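Local coordinates for protein TCR beta chain (Gallus gallus, PDB 6LIR) that pairs with the TCR alpha chain to form the chicken alpha beta T-cell receptor, which probably recognises peptide antigens presented by MHC molecules, at residues Asn152-Val157 with Glu200-Phe205; Ile116-Val121 with Gln212-Ile217; Val121-Pro126 with Leu139-Ser144. All blocks are in the same frame, centred on the assembly; numbering follows the deposited sequence.

Interaction 1. Residues Asn152-Val157 with Glu200-Phe205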
# COMPACT_ATOMS: atom_id res chain seq x y z
N ASN B 152 1.32 -6.62 8.12
CA ASN B 152 1.43 -6.96 6.71
C ASN B 152 0.86 -8.35 6.47
O ASN B 152 1.13 -9.28 7.23
CB ASN B 152 2.89 -6.92 6.24
CG ASN B 152 3.36 -5.52 5.91
OD1 ASN B 152 4.37 -5.06 6.43
ND2 ASN B 152 2.62 -4.85 5.03
N LEU B 153 0.08 -8.47 5.39
CA LEU B 153 -0.54 -9.73 5.00
C LEU B 153 -0.15 -10.03 3.56
O LEU B 153 -0.40 -9.20 2.67
CB LEU B 153 -2.06 -9.64 5.15
CG LEU B 153 -2.90 -10.86 5.53
CD1 LEU B 153 -2.42 -11.47 6.83
CD2 LEU B 153 -4.36 -10.46 5.63
N VAL B 154 0.43 -11.20 3.32
CA VAL B 154 0.84 -11.58 1.97
C VAL B 154 0.39 -13.01 1.70
O VAL B 154 0.09 -13.78 2.61
CB VAL B 154 2.37 -11.46 1.76
CG1 VAL B 154 2.80 -10.01 1.81
CG2 VAL B 154 3.12 -12.29 2.79
N TRP B 155 0.37 -13.36 0.41
CA TRP B 155 0.03 -14.70 -0.03
C TRP B 155 1.24 -15.38 -0.65
O TRP B 155 2.01 -14.76 -1.38
CB TRP B 155 -1.11 -14.67 -1.06
CG TRP B 155 -2.46 -14.35 -0.50
CD1 TRP B 155 -3.03 -13.11 -0.42
CD2 TRP B 155 -3.41 -15.28 0.00
NE1 TRP B 155 -4.29 -13.22 0.13
CE2 TRP B 155 -4.55 -14.54 0.40
CE3 TRP B 155 -3.42 -16.67 0.17
CZ2 TRP B 155 -5.68 -15.14 0.94
CZ3 TRP B 155 -4.55 -17.26 0.72
CH2 TRP B 155 -5.66 -16.50 1.10
N LYS B 156 1.39 -16.68 -0.37
CA LYS B 156 2.24 -17.56 -1.15
C LYS B 156 1.40 -18.69 -1.73
O LYS B 156 0.54 -19.24 -1.04
CB LYS B 156 3.38 -18.13 -0.29
CG LYS B 156 4.45 -17.11 0.06
CD LYS B 156 5.65 -17.77 0.72
CE LYS B 156 6.75 -16.76 1.00
NZ LYS B 156 7.90 -17.37 1.71
N VAL B 157 1.66 -19.05 -2.98
CA VAL B 157 1.04 -20.21 -3.60
C VAL B 157 2.15 -21.19 -3.94
O VAL B 157 2.99 -20.91 -4.80
CB VAL B 157 0.22 -19.84 -4.85
CG1 VAL B 157 -0.35 -21.10 -5.48
CG2 VAL B 157 -0.90 -18.88 -4.48
N GLU B 200 -1.26 -20.13 0.83
CA GLU B 200 -0.67 -19.74 2.10
C GLU B 200 -0.84 -18.24 2.29
O GLU B 200 -0.40 -17.44 1.46
CB GLU B 200 0.80 -20.13 2.14
CG GLU B 200 1.59 -19.60 3.32
CD GLU B 200 2.94 -20.28 3.44
OE1 GLU B 200 3.61 -20.11 4.48
OE2 GLU B 200 3.33 -20.99 2.49
N CYS B 201 -1.49 -17.87 3.39
CA CYS B 201 -1.61 -16.48 3.81
C CYS B 201 -0.70 -16.27 5.01
O CYS B 201 -0.79 -17.02 5.99
CB CYS B 201 -3.06 -16.14 4.17
SG CYS B 201 -3.23 -14.48 4.88
N ILE B 202 0.14 -15.24 4.95
CA ILE B 202 1.13 -14.99 5.98
C ILE B 202 0.88 -13.61 6.57
O ILE B 202 0.74 -12.62 5.84
CB ILE B 202 2.56 -15.08 5.42
CG1 ILE B 202 2.83 -16.47 4.84
CG2 ILE B 202 3.60 -14.73 6.49
CD1 ILE B 202 3.71 -16.44 3.61
N ALA B 203 0.88 -13.52 7.90
CA ALA B 203 0.77 -12.25 8.58
C ALA B 203 2.11 -11.95 9.24
O ALA B 203 2.56 -12.71 10.11
CB ALA B 203 -0.35 -12.27 9.61
N ASN B 204 2.74 -10.86 8.83
CA ASN B 204 4.01 -10.43 9.40
C ASN B 204 3.76 -9.25 10.31
O ASN B 204 3.06 -8.30 9.93
CB ASN B 204 5.01 -10.08 8.29
CG ASN B 204 5.26 -11.24 7.34
OD1 ASN B 204 5.75 -12.29 7.75
ND2 ASN B 204 4.92 -11.06 6.07
N PHE B 205 4.34 -9.29 11.51
CA PHE B 205 4.11 -8.25 12.50
C PHE B 205 5.35 -8.16 13.38
O PHE B 205 6.36 -8.82 13.13
CB PHE B 205 2.83 -8.52 13.30
CG PHE B 205 2.80 -9.87 13.96
CD1 PHE B 205 2.35 -10.99 13.27
CD2 PHE B 205 3.20 -10.02 15.28
CE1 PHE B 205 2.32 -12.23 13.88
CE2 PHE B 205 3.17 -11.26 15.89
CZ PHE B 205 2.72 -12.37 15.19
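Trp-155 lays the face of its six-membered ring over CB of Cys-201, which stands 3.9 Å from the ring centroid and 10° off the normal in a CH-pi contact. This is the disulfide-and-tryptophan core of an immunoglobulin constant domain, in which strands 152-157 and 198-207 correspond to antiparallel strands C and F. SG of Cys-201, bonded to Cys-141 in the opposite sheet, lies above the same face, 4.7 Å from that centroid. With chi1 at 173° the sulfur points opposite the backbone N of Cys-201, which brings SG within 3.7 Å of Leu-153 CD1. That methyl also packs 3.6 Å from Ala-203 CB, where a small side chain leaves room for the branched leucine. A flat, wide indole suits this buried place, and its one polar atom, NE1, is satisfied by Ser-183 OG. A leucine in place of Trp-155 would probably open a gap beside the disulfide and leave the Ser-183 hydroxyl without its indole partner.

The other face of the sheet carries more mixed residues. Val-154 CG2 rests 3.9 Å from Ile-202 CB, while the aliphatic part of the extended Lys-156 chain passes Ile-202, with Lys-156 CG 3.7 Å from Ile-202 CD1. Its NZ and the Glu-200 carboxylate carry opposite charges but do not touch. Backbone hydrogen bonds come in twos at Asn-152 with Asn-204, Val-154 with Ile-202 and Lys-156 with Glu-200. Glu-200 O serves twice, accepting the amide of Lys-156 and meeting Trp-155 CA at 3.1 Å in a CA-H...O contact.

Interaction 2. Residues Ile116-Val121 with Gln212-Ile217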
# COMPACT_ATOMS: atom_id res chain seq x y z
N ILE B 116 1.64 -5.26 22.79
CA ILE B 116 1.41 -5.70 21.42
C ILE B 116 0.65 -7.02 21.46
O ILE B 116 1.02 -7.94 22.19
CB ILE B 116 2.75 -5.86 20.68
CG1 ILE B 116 3.46 -4.52 20.53
CG2 ILE B 116 2.53 -6.52 19.32
CD1 ILE B 116 4.94 -4.65 20.27
N ILE B 117 -0.42 -7.11 20.68
CA ILE B 117 -1.22 -8.32 20.60
C ILE B 117 -1.06 -8.91 19.21
O ILE B 117 -1.30 -8.23 18.20
CB ILE B 117 -2.70 -8.04 20.92
CG1 ILE B 117 -2.82 -7.29 22.24
CG2 ILE B 117 -3.48 -9.34 20.97
CD1 ILE B 117 -4.06 -6.42 22.34
N GLU B 118 -0.65 -10.18 19.15
CA GLU B 118 -0.55 -10.88 17.88
C GLU B 118 -1.93 -11.05 17.26
O GLU B 118 -2.94 -11.11 17.97
CB GLU B 118 0.12 -12.24 18.07
CG GLU B 118 -0.61 -13.19 19.01
CD GLU B 118 0.14 -14.49 19.21
OE1 GLU B 118 -0.34 -15.55 18.73
OE2 GLU B 118 1.21 -14.46 19.85
N PRO B 119 -2.01 -11.12 15.94
CA PRO B 119 -3.30 -11.32 15.28
C PRO B 119 -3.76 -12.76 15.36
O PRO B 119 -2.97 -13.70 15.52
CB PRO B 119 -3.01 -10.93 13.83
CG PRO B 119 -1.58 -11.36 13.65
CD PRO B 119 -0.91 -11.00 14.96
N ASP B 120 -5.07 -12.94 15.24
CA ASP B 120 -5.63 -14.23 14.89
C ASP B 120 -5.77 -14.26 13.38
O ASP B 120 -6.18 -13.27 12.77
CB ASP B 120 -6.99 -14.45 15.55
CG ASP B 120 -6.90 -14.55 17.06
OD1 ASP B 120 -6.43 -15.59 17.56
OD2 ASP B 120 -7.31 -13.58 17.75
N VAL B 121 -5.44 -15.39 12.77
CA VAL B 121 -5.38 -15.49 11.32
C VAL B 121 -6.16 -16.72 10.90
O VAL B 121 -5.83 -17.84 11.32
CB VAL B 121 -3.93 -15.57 10.81
CG1 VAL B 121 -3.92 -15.57 9.28
CG2 VAL B 121 -3.09 -14.43 11.36
N GLN B 212 7.90 -11.18 13.71
CA GLN B 212 7.29 -12.50 13.80
C GLN B 212 6.32 -12.69 12.64
O GLN B 212 5.88 -11.73 12.01
CB GLN B 212 6.53 -12.70 15.12
CG GLN B 212 7.36 -12.55 16.37
CD GLN B 212 6.61 -12.99 17.62
OE1 GLN B 212 5.71 -13.83 17.56
NE2 GLN B 212 7.00 -12.44 18.76
N SER B 213 5.97 -13.95 12.40
CA SER B 213 5.03 -14.30 11.35
C SER B 213 4.09 -15.38 11.85
O SER B 213 4.47 -16.23 12.66
CB SER B 213 5.75 -14.82 10.09
OG SER B 213 6.60 -13.84 9.53
N ILE B 214 2.87 -15.35 11.34
CA ILE B 214 1.93 -16.45 11.48
C ILE B 214 1.56 -16.91 10.08
O ILE B 214 1.27 -16.08 9.21
CB ILE B 214 0.69 -16.05 12.29
CG1 ILE B 214 1.11 -15.63 13.71
CG2 ILE B 214 -0.31 -17.19 12.35
CD1 ILE B 214 -0.02 -15.09 14.55
N GLN B 215 1.55 -18.22 9.86
CA GLN B 215 1.28 -18.77 8.55
C GLN B 215 0.03 -19.63 8.62
O GLN B 215 -0.09 -20.48 9.51
CB GLN B 215 2.48 -19.59 8.04
CG GLN B 215 3.79 -18.81 7.98
CD GLN B 215 4.59 -18.88 9.27
OE1 GLN B 215 5.27 -17.92 9.64
NE2 GLN B 215 4.52 -20.02 9.95
N LYS B 216 -0.89 -19.40 7.69
CA LYS B 216 -2.11 -20.18 7.59
C LYS B 216 -2.18 -20.78 6.20
O LYS B 216 -1.84 -20.12 5.21
CB LYS B 216 -3.34 -19.31 7.86
CG LYS B 216 -4.46 -20.04 8.57
CD LYS B 216 -4.04 -20.48 9.96
CE LYS B 216 -4.97 -21.57 10.47
NZ LYS B 216 -4.89 -21.78 11.94
N ILE B 217 -2.64 -22.02 6.11
CA ILE B 217 -2.66 -22.74 4.84
C ILE B 217 -4.07 -23.26 4.59
O ILE B 217 -4.76 -23.67 5.52
CB ILE B 217 -1.66 -23.91 4.83
CG1 ILE B 217 -0.32 -23.49 5.43
CG2 ILE B 217 -1.49 -24.47 3.43
CD1 ILE B 217 0.60 -22.82 4.46
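Ile-214 and Val-121 meet through their methyl branches, CG2 of the isoleucine lying 4.0 Å from CG2 of the valine as the two side chains run past one another in opposite directions. These two residues bury more surface in the contact than any others, and both are beta-branched and apolar, a type that suits an extended strand whose side chain turns inward. Ile-214 reaches further with its longer branch. Its CG1 is anti to the carbonyl carbon (chi1 -61°), and the extended chain beyond it carries CD1 to 3.4 Å from Pro-119 O. The same methyl is 4.1 Å from Pro-119 CG; the pyrrolidine ring and the backbone carbonyl of the proline both meet the end of the isoleucine.

Lys-216 is the third main contributor, and it works mostly through its hydrocarbon part. Lys-216 CB sits 4.0 Å from Val-121 CG1, the second methyl of the valine. From there the chain bends at chi2 (64°) and passes the valine backbone, with Lys-216 CD 3.5 Å from Val-121 O. A lysine fits here because its methylenes can pack while the ammonium continues toward the TCR alpha chain, with whose Asp-124 NZ makes a long, weak ion pair.

The contact is apolar packing of strand 210-219 against strand 120-124 and the loop just before it, with backbone carbonyl oxygens taking part. Within this chain, strand 120-124 is an outermost strand of one sheet of the constant domain and strand 210-219 of the other, so the residues meet along one margin of the sandwich. Phe-205 of strand 198-207 packs on both Pro-119 and Ile-214, and Phe-146 of strand 136-146 also touches the proline.

Interaction 3. Residues Val121-Pro126 with Leu139-Ser144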
# COMPACT_ATOMS: atom_id res chain seq x y z
N VAL B 121 -5.44 -15.39 12.77
CA VAL B 121 -5.38 -15.49 11.32
C VAL B 121 -6.16 -16.72 10.90
O VAL B 121 -5.83 -17.84 11.32
CB VAL B 121 -3.93 -15.57 10.81
CG1 VAL B 121 -3.92 -15.57 9.28
CG2 VAL B 121 -3.09 -14.43 11.36
N VAL B 122 -7.19 -16.52 10.08
CA VAL B 122 -7.97 -17.61 9.52
C VAL B 122 -8.11 -17.38 8.02
O VAL B 122 -8.10 -16.24 7.55
CB VAL B 122 -9.37 -17.72 10.18
CG1 VAL B 122 -9.23 -17.91 11.69
CG2 VAL B 122 -10.21 -16.48 9.88
N ILE B 123 -8.19 -18.48 7.28
CA ILE B 123 -8.63 -18.44 5.89
C ILE B 123 -10.05 -18.99 5.84
O ILE B 123 -10.34 -20.04 6.42
CB ILE B 123 -7.69 -19.25 4.98
CG1 ILE B 123 -6.28 -18.67 5.03
CG2 ILE B 123 -8.23 -19.27 3.55
CD1 ILE B 123 -5.28 -19.43 4.18
N PHE B 124 -10.92 -18.30 5.11
CA PHE B 124 -12.27 -18.77 4.93
C PHE B 124 -12.33 -19.70 3.73
O PHE B 124 -11.72 -19.43 2.69
CB PHE B 124 -13.23 -17.60 4.76
CG PHE B 124 -13.50 -16.86 6.05
CD1 PHE B 124 -14.59 -17.19 6.84
CD2 PHE B 124 -12.65 -15.85 6.47
CE1 PHE B 124 -14.83 -16.52 8.02
CE2 PHE B 124 -12.89 -15.18 7.66
CZ PHE B 124 -13.98 -15.51 8.43
N SER B 125 -13.02 -20.82 3.89
CA SER B 125 -13.27 -21.71 2.77
C SER B 125 -14.02 -20.95 1.69
O SER B 125 -14.94 -20.18 1.99
CB SER B 125 -14.07 -22.94 3.21
OG SER B 125 -13.55 -23.48 4.41
N PRO B 126 -13.66 -21.12 0.42
CA PRO B 126 -14.36 -20.40 -0.64
C PRO B 126 -15.75 -20.98 -0.86
O PRO B 126 -16.02 -22.15 -0.58
CB PRO B 126 -13.47 -20.62 -1.87
CG PRO B 126 -12.77 -21.90 -1.59
CD PRO B 126 -12.55 -21.94 -0.10
N LEU B 139 -10.54 -16.66 -1.98
CA LEU B 139 -10.02 -17.08 -0.69
C LEU B 139 -9.82 -15.82 0.15
O LEU B 139 -9.05 -14.93 -0.24
CB LEU B 139 -8.71 -17.84 -0.83
CG LEU B 139 -8.66 -19.00 -1.83
CD1 LEU B 139 -7.26 -19.60 -1.86
CD2 LEU B 139 -9.69 -20.05 -1.48
N VAL B 140 -10.51 -15.73 1.27
CA VAL B 140 -10.42 -14.57 2.14
C VAL B 140 -9.59 -14.95 3.35
O VAL B 140 -9.96 -15.85 4.12
CB VAL B 140 -11.81 -14.07 2.55
CG1 VAL B 140 -11.69 -12.77 3.31
CG2 VAL B 140 -12.68 -13.89 1.31
N CYS B 141 -8.47 -14.27 3.52
CA CYS B 141 -7.65 -14.38 4.71
C CYS B 141 -7.97 -13.20 5.62
O CYS B 141 -7.92 -12.05 5.17
CB CYS B 141 -6.17 -14.40 4.35
SG CYS B 141 -5.06 -14.49 5.75
N LEU B 142 -8.27 -13.48 6.88
CA LEU B 142 -8.59 -12.43 7.84
C LEU B 142 -7.58 -12.46 8.98
O LEU B 142 -7.41 -13.49 9.64
CB LEU B 142 -10.01 -12.60 8.38
CG LEU B 142 -10.40 -11.71 9.57
CD1 LEU B 142 -10.51 -10.25 9.15
CD2 LEU B 142 -11.70 -12.18 10.21
N ALA B 143 -6.94 -11.33 9.22
CA ALA B 143 -6.14 -11.14 10.42
C ALA B 143 -6.91 -10.20 11.34
O ALA B 143 -7.25 -9.09 10.94
CB ALA B 143 -4.76 -10.57 10.08
N SER B 144 -7.19 -10.66 12.55
CA SER B 144 -7.95 -9.86 13.50
C SER B 144 -7.37 -10.04 14.89
O SER B 144 -6.61 -10.98 15.16
CB SER B 144 -9.43 -10.25 13.50
OG SER B 144 -9.59 -11.65 13.62
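Val-122 and Leu-142 exchange a pair of backbone hydrogen bonds that join strands A and B of the immunoglobulin constant domain in antiparallel fashion. Leu-142 N to Val-122 O is the shorter and straighter of the two, at 2.8 Å and 172°. Further along, Phe-124 N donates to Val-140 O, also at 2.8 Å.

Apolar packing differs between the faces. Toward the sandwich interior, Ile-123 and Cys-141 are paired, and Val-121 CG1 approaches Cys-141 SG to 3.9 Å, beside the disulfide to Cys-201. On the other face Val-122, Phe-124, Val-140 and Leu-142 form a hydrophobic surface covered by the TCR alpha chain, where Trp-172 of that chain packs on Leu-142 and Leu-120 on Val-140. Apolar side chains suit both faces, since one looks into the domain core and the other onto the alpha chain.

The Phe-124 ring meets its neighbours edge-on: Leu-142 CB is 3.9 Å from Phe-124 CE2, and Val-140 O also lies near the ring plane. Pro-126 lies side by side with Leu-139, its CG 3.6 Å from the leucine CD2.

In the fold
The three contacts outline one constant domain. Interactions 1 and 3 lie in opposite sheets, their centres about 11 Å apart, and are tied by the disulfide, Cys-201 SG to Cys-141 SG at 2.0 Å. The Trp-155 indole also bridges the two, its CZ2 3.5 Å from Cys-141 CB. Interaction 2 spans the sheets at their margin, its centre about 9 Å from that of interaction 1 and about 12 Å from that of interaction 3. It shares Val-121 with interaction 3, and through strand 210-219 it continues the sheet of interaction 1. Along the chain both others are nested within the loop that interaction 2 closes, and interaction 3 also faces the alpha chain.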